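Local coordinates for protein carbohydrate binding module (Escherichia coli, PDB 2XFD) that binds beta-linked sugar chains such as cellobiose through bound calcium, and probably recognises xylan and related plant cell-wall polysaccharides, at residues N3-Q15 with V62-R74. Sequence-based numbering, arbitrary orientation.
Sequences NSITVRARGVNGQ and VQVDYIVVNGQTR. With CA (calcium ion), chain D.
A chi1 of -176° sends Arg8 CG away from its backbone N, and a bend at chi2 lays the chain across Tyr66, whose own chi1 of 58° folds the ring back over strand 4-11. Arg8 CB sits over one ring face, 3.9 Å from the Tyr66 centroid, a CH-pi contact that suits a long aliphatic stem beside a flat aromatic. The Arg8 guanidinium runs on to a salt bridge with Asp38, while a water at its edge links NE to Asp65 OD2. Asp65 OD1 binds calcium at 2.3 Å and Asp65 O at 2.5 Å; Gln75, Glu77 and Glu98 complete the protein ligands. Further along, Arg10 NE gives a straight bond to Gln63 OE1 (2.8 Å), lying in that carbonyl's plane; Glu98 takes the Gln63 NE2 end. In the type I' turn Asn70 and Gly71 suit the positive phi, and the Asn70 amide works both ways: ND2 donates to Asn3 OD1 (2.9 Å) and OD1 accepts from Ser4 N (2.9 Å). On the buried face the CG2 methyls of beta-branched Val7 and Ile67 meet at 4.0 Å; Ile67 also packs against Ile49 and Val51 of the second sheet. A beta bulge makes Asp65 the extra residue, probably helping present it to the metal: two interior antiparallel strands of a beta-sandwich, bearing a calcium site distinct from that at the glycan.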
ATOM      1  N   ASN A   3      14.292  -8.000   8.297  1.00  7.94           N
ATOM      2  CA  ASN A   3      13.479  -8.207   7.092  1.00  6.31           C
ATOM      3  C   ASN A   3      13.625  -7.098   6.141  1.00  6.75           C
ATOM      4  O   ASN A   3      13.924  -5.943   6.558  1.00 11.21           O
ATOM      5  CB  ASN A   3      12.039  -8.340   7.575  1.00  6.83           C
ATOM      6  CG  ASN A   3      11.945  -9.501   8.555  1.00  7.76           C
ATOM      7  OD1 ASN A   3      12.195 -10.619   8.184  1.00  8.53           O
ATOM      8  ND2 ASN A   3      11.551  -9.212   9.809  1.00  9.43           N
ATOM      9  N   SER A   4      13.495  -7.375   4.876  1.00  6.65           N
ATOM     10  CA  SER A   4      13.524  -6.386   3.801  1.00  6.89           C
ATOM     11  C   SER A   4      12.196  -6.389   3.087  1.00  5.66           C
ATOM     12  O   SER A   4      11.698  -7.448   2.711  1.00  6.44           O
ATOM     13  CB  SER A   4      14.677  -6.721   2.823  1.00  9.14           C
ATOM     14  OG  SER A   4      14.780  -5.683   1.871  1.00 11.76           O
ATOM     15  N   ILE A   5      11.634  -5.206   2.906  1.00  5.18           N
ATOM     16  CA  ILE A   5      10.369  -5.056   2.224  1.00  4.87           C
ATOM     17  C   ILE A   5      10.491  -3.998   1.158  1.00  4.59           C
ATOM     18  O   ILE A   5      10.926  -2.856   1.423  1.00  6.17           O
ATOM     19  CB  ILE A   5       9.202  -4.672   3.210  1.00  5.35           C
ATOM     20  CG1 ILE A   5       9.087  -5.728   4.268  1.00  6.22           C
ATOM     21  CG2 ILE A   5       7.923  -4.498   2.415  1.00  6.07           C
ATOM     22  CD1 ILE A   5       8.140  -5.340   5.431  1.00  7.96           C
ATOM     23  N   THR A   6      10.124  -4.328  -0.066  1.00  4.39           N
ATOM     24  CA  THR A   6      10.066  -3.395  -1.184  1.00  4.22           C
ATOM     25  C   THR A   6       8.596  -3.181  -1.589  1.00  4.21           C
ATOM     26  O   THR A   6       7.883  -4.172  -1.746  1.00  5.55           O
ATOM     27  CB  THR A   6      10.865  -3.847  -2.368  1.00  5.29           C
ATOM     28  OG1 THR A   6      12.227  -3.944  -2.007  1.00  7.73           O
ATOM     29  CG2 THR A   6      10.735  -2.983  -3.585  1.00  6.89           C
ATOM     30  N   VAL A   7       8.152  -1.941  -1.698  1.00  4.18           N
ATOM     31  CA  VAL A   7       6.851  -1.582  -2.167  1.00  3.64           C
ATOM     32  C   VAL A   7       6.991  -1.052  -3.594  1.00  3.84           C
ATOM     33  O   VAL A   7       7.776  -0.142  -3.825  1.00  4.65           O
ATOM     34  CB  VAL A   7       6.211  -0.541  -1.251  1.00  4.20           C
ATOM     35  CG1 VAL A   7       4.833  -0.106  -1.761  1.00  5.68           C
ATOM     36  CG2 VAL A   7       6.147  -1.044   0.160  1.00  5.28           C
ATOM     37  N   ARG A   8       6.213  -1.588  -4.543  1.00  3.86           N
ATOM     38  CA  ARG A   8       6.164  -1.050  -5.899  1.00  3.82           C
ATOM     39  C   ARG A   8       4.807  -0.349  -6.058  1.00  3.62           C
ATOM     40  O   ARG A   8       3.768  -0.997  -5.992  1.00  4.11           O
ATOM     41  CB  ARG A   8       6.327  -2.164  -6.928  1.00  6.17           C
ATOM     42  CG  ARG A   8       6.363  -1.566  -8.332  1.00  9.04           C
ATOM     43  CD  ARG A   8       7.126  -2.231  -9.300  1.00 14.49           C
ATOM     44  NE  ARG A   8       7.332  -1.568 -10.544  1.00 10.38           N
ATOM     45  CZ  ARG A   8       8.403  -0.875 -10.967  1.00  9.03           C
ATOM     46  NH1 ARG A   8       8.407  -0.465 -12.224  1.00 10.10           N
ATOM     47  NH2 ARG A   8       9.402  -0.554 -10.172  1.00 10.70           N
ATOM     48  N   ALA A   9       4.816   0.975  -6.234  1.00  3.37           N
ATOM     49  CA  ALA A   9       3.601   1.752  -6.228  1.00  3.43           C
ATOM     50  C   ALA A   9       3.772   3.048  -6.979  1.00  3.32           C
ATOM     51  O   ALA A   9       4.906   3.491  -7.239  1.00  4.06           O
ATOM     52  CB  ALA A   9       3.168   2.018  -4.820  1.00  4.38           C
ATOM     53  N   ARG A  10       2.633   3.674  -7.260  1.00  3.65           N
ATOM     54  CA  ARG A  10       2.563   4.991  -7.873  1.00  4.09           C
ATOM     55  C   ARG A  10       1.375   5.741  -7.330  1.00  4.13           C
ATOM     56  O   ARG A  10       0.417   5.133  -6.830  1.00  4.44           O
ATOM     57  CB  ARG A  10       2.440   4.912  -9.414  1.00  4.29           C
ATOM     58  CG  ARG A  10       1.085   4.492  -9.914  1.00  4.54           C
ATOM     59  CD  ARG A  10       0.971   4.446 -11.403  1.00  5.36           C
ATOM     60  NE  ARG A  10      -0.389   4.298 -11.894  1.00  5.73           N
ATOM     61  CZ  ARG A  10      -1.176   5.318 -12.282  1.00  5.64           C
ATOM     62  NH1 ARG A  10      -2.316   5.049 -12.867  1.00  7.01           N
ATOM     63  NH2 ARG A  10      -0.811   6.570 -12.073  1.00  6.41           N
ATOM     64  N   GLY A  11       1.438   7.051  -7.495  1.00  4.15           N
ATOM     65  CA  GLY A  11       0.277   7.902  -7.372  1.00  5.10           C
ATOM     66  C   GLY A  11      -0.244   8.273  -8.762  1.00  5.33           C
ATOM     67  O   GLY A  11       0.376   7.971  -9.775  1.00  6.38           O
ATOM     68  N   VAL A  12      -1.392   8.926  -8.736  1.00  5.41           N
ATOM     69  CA  VAL A  12      -1.951   9.466  -9.962  1.00  6.39           C
ATOM     70  C   VAL A  12      -1.544  10.921 -10.217  1.00  6.23           C
ATOM     71  O   VAL A  12      -1.378  11.300 -11.356  1.00  7.39           O
ATOM     72  CB  VAL A  12      -3.450   9.260 -10.023  1.00  9.35           C
ATOM     73  CG1 VAL A  12      -3.855   7.846  -9.932  1.00  8.66           C
ATOM     74  CG2 VAL A  12      -4.147   9.996  -9.219  1.00 13.65           C
ATOM     75  N   ASN A  13      -1.345  11.718  -9.168  1.00  6.45           N
ATOM     76  CA  ASN A  13      -0.896  13.081  -9.406  1.00  7.26           C
ATOM     77  C   ASN A  13       0.472  13.433  -8.834  1.00  6.09           C
ATOM     78  O   ASN A  13       0.964  14.506  -9.164  1.00  8.78           O
ATOM     79  CB  ASN A  13      -1.947  14.143  -9.018  1.00  8.32           C
ATOM     80  CG  ASN A  13      -1.980  14.464  -7.559  1.00  8.63           C
ATOM     81  OD1 ASN A  13      -1.286  13.890  -6.702  1.00  8.31           O
ATOM     82  ND2 ASN A  13      -2.819  15.427  -7.243  1.00 12.55           N
ATOM     83  N   GLY A  14       1.114  12.556  -8.095  1.00  6.70           N
ATOM     84  CA  GLY A  14       2.437  12.788  -7.606  1.00  7.11           C
ATOM     85  C   GLY A  14       2.558  13.471  -6.260  1.00  6.55           C
ATOM     86  O   GLY A  14       3.674  13.811  -5.841  1.00  8.49           O
ATOM     87  N   GLN A  15       1.435  13.683  -5.583  1.00  6.48           N
ATOM     88  CA  GLN A  15       1.412  14.238  -4.270  1.00  6.80           C
ATOM     89  C   GLN A  15       1.069  13.183  -3.188  1.00  6.66           C
ATOM     90  O   GLN A  15       1.091  13.483  -2.005  1.00  7.73           O
ATOM     91  CB  GLN A  15       0.389  15.351  -4.168  1.00  9.40           C
ATOM     92  CG  GLN A  15       0.629  16.491  -5.063  1.00 13.85           C
ATOM     93  CD  GLN A  15      -0.606  17.420  -5.192  1.00 19.59           C
ATOM     94  OE1 GLN A  15      -1.750  17.119  -4.688  1.00 20.24           O
ATOM     95  NE2 GLN A  15      -0.440  18.426  -6.021  1.00 23.95           N
ATOM     96  N   VAL A  62      -3.830   6.035  -5.196  1.00  5.23           N
ATOM     97  CA  VAL A  62      -2.615   5.210  -5.206  1.00  4.90           C
ATOM     98  C   VAL A  62      -2.892   3.885  -5.887  1.00  4.39           C
ATOM     99  O   VAL A  62      -3.941   3.252  -5.661  1.00  5.17           O
ATOM    100  CB  VAL A  62      -2.125   4.999  -3.783  1.00  4.67           C
ATOM    101  CG1 VAL A  62      -1.001   3.965  -3.721  1.00  5.55           C
ATOM    102  CG2 VAL A  62      -1.668   6.344  -3.159  1.00  5.58           C
ATOM    103  N   GLN A  63      -1.944   3.438  -6.695  1.00  4.03           N
ATOM    104  CA  GLN A  63      -1.951   2.092  -7.291  1.00  4.41           C
ATOM    105  C   GLN A  63      -0.695   1.381  -6.756  1.00  3.79           C
ATOM    106  O   GLN A  63       0.411   1.799  -7.051  1.00  4.49           O
ATOM    107  CB  GLN A  63      -1.984   2.140  -8.799  1.00  4.52           C
ATOM    108  CG  GLN A  63      -2.172   0.791  -9.453  1.00  5.05           C
ATOM    109  CD  GLN A  63      -2.004   0.786 -10.949  1.00  6.37           C
ATOM    110  OE1 GLN A  63      -1.598   1.756 -11.576  1.00  7.01           O
ATOM    111  NE2 GLN A  63      -2.357  -0.274 -11.548  1.00 11.72           N
ATOM    112  N   VAL A  64      -0.905   0.296  -6.013  1.00  4.34           N
ATOM    113  CA  VAL A  64       0.170  -0.557  -5.499  1.00  3.97           C
ATOM    114  C   VAL A  64       0.218  -1.789  -6.341  1.00  3.94           C
ATOM    115  O   VAL A  64      -0.730  -2.542  -6.410  1.00  5.35           O
ATOM    116  CB  VAL A  64      -0.093  -0.912  -3.987  1.00  4.48           C
ATOM    117  CG1 VAL A  64       1.083  -1.751  -3.484  1.00  4.68           C
ATOM    118  CG2 VAL A  64      -0.341   0.281  -3.148  1.00  6.04           C
ATOM    119  N   ASP A  65       1.323  -1.998  -7.018  1.00  4.41           N
ATOM    120  CA  ASP A  65       1.476  -3.201  -7.822  1.00  4.87           C
ATOM    121  C   ASP A  65       1.604  -4.445  -6.948  1.00  4.35           C
ATOM    122  O   ASP A  65       0.847  -5.437  -7.088  1.00  4.45           O
ATOM    123  CB  ASP A  65       2.651  -3.086  -8.812  1.00  5.04           C
ATOM    124  CG  ASP A  65       2.670  -4.125  -9.889  1.00  6.31           C
ATOM    125  OD1 ASP A  65       1.891  -5.063  -9.853  1.00  6.50           O
ATOM    126  OD2 ASP A  65       3.521  -3.989 -10.809  1.00  8.56           O
ATOM    127  N   TYR A  66       2.550  -4.414  -6.045  1.00  3.92           N
ATOM    128  CA  TYR A  66       2.945  -5.524  -5.232  1.00  3.65           C
ATOM    129  C   TYR A  66       3.885  -5.012  -4.149  1.00  3.36           C
ATOM    130  O   TYR A  66       4.396  -3.894  -4.222  1.00  4.30           O
ATOM    131  CB  TYR A  66       3.589  -6.692  -6.040  1.00  4.73           C
ATOM    132  CG  TYR A  66       4.817  -6.283  -6.835  1.00  3.84           C
ATOM    133  CD1 TYR A  66       6.027  -6.072  -6.253  1.00  4.73           C
ATOM    134  CD2 TYR A  66       4.743  -6.154  -8.207  1.00  6.20           C
ATOM    135  CE1 TYR A  66       7.159  -5.763  -7.001  1.00  5.22           C
ATOM    136  CE2 TYR A  66       5.840  -5.828  -8.954  1.00  7.14           C
ATOM    137  CZ  TYR A  66       7.048  -5.624  -8.340  1.00  7.13           C
ATOM    138  OH  TYR A  66       8.156  -5.273  -9.116  1.00  8.90           O
ATOM    139  N   ILE A  67       4.161  -5.894  -3.186  1.00  3.32           N
ATOM    140  CA  ILE A  67       5.315  -5.751  -2.333  1.00  3.11           C
ATOM    141  C   ILE A  67       6.175  -6.995  -2.503  1.00  3.44           C
ATOM    142  O   ILE A  67       5.738  -8.031  -2.987  1.00  4.15           O
ATOM    143  CB  ILE A  67       4.973  -5.486  -0.830  1.00  4.01           C
ATOM    144  CG1 ILE A  67       4.450  -6.730  -0.141  1.00  3.81           C
ATOM    145  CG2 ILE A  67       4.028  -4.320  -0.739  1.00  4.43           C
ATOM    146  CD1 ILE A  67       4.255  -6.528   1.340  1.00  4.87           C
ATOM    147  N   VAL A  68       7.441  -6.908  -2.035  1.00  3.77           N
ATOM    148  CA  VAL A  68       8.342  -8.018  -1.982  1.00  3.99           C
ATOM    149  C   VAL A  68       8.849  -8.104  -0.534  1.00  3.85           C
ATOM    150  O   VAL A  68       9.335  -7.113  -0.003  1.00  5.04           O
ATOM    151  CB  VAL A  68       9.548  -7.844  -2.944  1.00  4.08           C
ATOM    152  CG1 VAL A  68      10.359  -9.138  -2.984  1.00  6.16           C
ATOM    153  CG2 VAL A  68       9.084  -7.416  -4.320  1.00  6.02           C
ATOM    154  N   VAL A  69       8.689  -9.246   0.086  1.00  3.61           N
ATOM    155  CA  VAL A  69       9.051  -9.472   1.478  1.00  4.05           C
ATOM    156  C   VAL A  69      10.128 -10.526   1.529  1.00  4.42           C
ATOM    157  O   VAL A  69       9.841 -11.702   1.242  1.00  4.62           O
ATOM    158  CB  VAL A  69       7.834  -9.877   2.326  1.00  4.28           C
ATOM    159  CG1 VAL A  69       8.252 -10.014   3.783  1.00  5.93           C
ATOM    160  CG2 VAL A  69       6.685  -8.925   2.161  1.00  5.06           C
ATOM    161  N   ASN A  70      11.367 -10.185   1.842  1.00  4.58           N
ATOM    162  CA  ASN A  70      12.451 -11.138   1.865  1.00  5.73           C
ATOM    163  C   ASN A  70      12.471 -11.978   0.601  1.00  6.05           C
ATOM    164  O   ASN A  70      12.710 -13.211   0.615  1.00  7.65           O
ATOM    165  CB  ASN A  70      12.398 -12.000   3.140  1.00  6.48           C
ATOM    166  CG  ASN A  70      12.534 -11.191   4.401  1.00  6.12           C
ATOM    167  OD1 ASN A  70      13.334 -10.236   4.413  1.00  7.98           O
ATOM    168  ND2 ASN A  70      11.790 -11.558   5.462  1.00  8.13           N
ATOM    169  N   GLY A  71      12.272 -11.334  -0.549  1.00  5.44           N
ATOM    170  CA  GLY A  71      12.326 -11.961  -1.819  1.00  5.33           C
ATOM    171  C   GLY A  71      11.054 -12.540  -2.369  1.00  5.24           C
ATOM    172  O   GLY A  71      11.042 -12.937  -3.530  1.00  6.10           O
ATOM    173  N   GLN A  72       9.980 -12.570  -1.567  1.00  4.92           N
ATOM    174  CA  GLN A  72       8.707 -13.114  -2.024  1.00  4.69           C
ATOM    175  C   GLN A  72       7.782 -11.980  -2.494  1.00  3.91           C
ATOM    176  O   GLN A  72       7.415 -11.119  -1.685  1.00  4.18           O
ATOM    177  CB  GLN A  72       8.032 -13.876  -0.894  1.00  4.98           C
ATOM    178  CG  GLN A  72       6.743 -14.577  -1.367  1.00  5.55           C
ATOM    179  CD  GLN A  72       5.982 -15.150  -0.228  1.00  5.90           C
ATOM    180  OE1 GLN A  72       5.558 -14.418   0.662  1.00  6.95           O
ATOM    181  NE2 GLN A  72       5.787 -16.487  -0.230  1.00  7.59           N
ATOM    182  N   THR A  73       7.430 -11.995  -3.756  1.00  4.46           N
ATOM    183  CA  THR A  73       6.462 -11.027  -4.287  1.00  4.27           C
ATOM    184  C   THR A  73       5.068 -11.377  -3.803  1.00  4.71           C
ATOM    185  O   THR A  73       4.655 -12.544  -3.959  1.00  6.54           O
ATOM    186  CB  THR A  73       6.541 -10.965  -5.798  1.00  6.58           C
ATOM    187  OG1 THR A  73       7.813 -10.463  -6.209  1.00  6.75           O
ATOM    188  CG2 THR A  73       5.493 -10.092  -6.423  1.00  8.01           C
ATOM    189  N   ARG A  74       4.336 -10.416  -3.286  1.00  3.77           N
ATOM    190  CA  ARG A  74       2.962 -10.556  -2.853  1.00  3.97           C
ATOM    191  C   ARG A  74       2.162  -9.502  -3.604  1.00  3.62           C
ATOM    192  O   ARG A  74       2.325  -8.307  -3.350  1.00  4.03           O
ATOM    193  CB  ARG A  74       2.879 -10.384  -1.326  1.00  4.05           C
ATOM    194  CG  ARG A  74       3.769 -11.328  -0.534  1.00  4.24           C
ATOM    195  CD  ARG A  74       3.553 -11.137   0.911  1.00  4.66           C
ATOM    196  NE  ARG A  74       4.487 -11.927   1.718  1.00  4.79           N
ATOM    197  CZ  ARG A  74       4.572 -11.892   3.029  1.00  4.86           C
ATOM    198  NH1 ARG A  74       3.748 -11.173   3.752  1.00  5.40           N
ATOM    199  NH2 ARG A  74       5.556 -12.577   3.643  1.00  5.94           N
TER
HETATM  200 CA    CA D1112       0.050  -6.342  -9.248  1.00  6.03          CA
HETATM  201  O   HOH W   1       5.110  -2.314 -12.065  1.00 15.69           O
HETATM  202  O   HOH W   2      -3.079   2.654 -14.242  1.00 11.30           O
HETATM  203  O   HOH W   3       0.551  -7.009 -11.473  1.00 12.00           O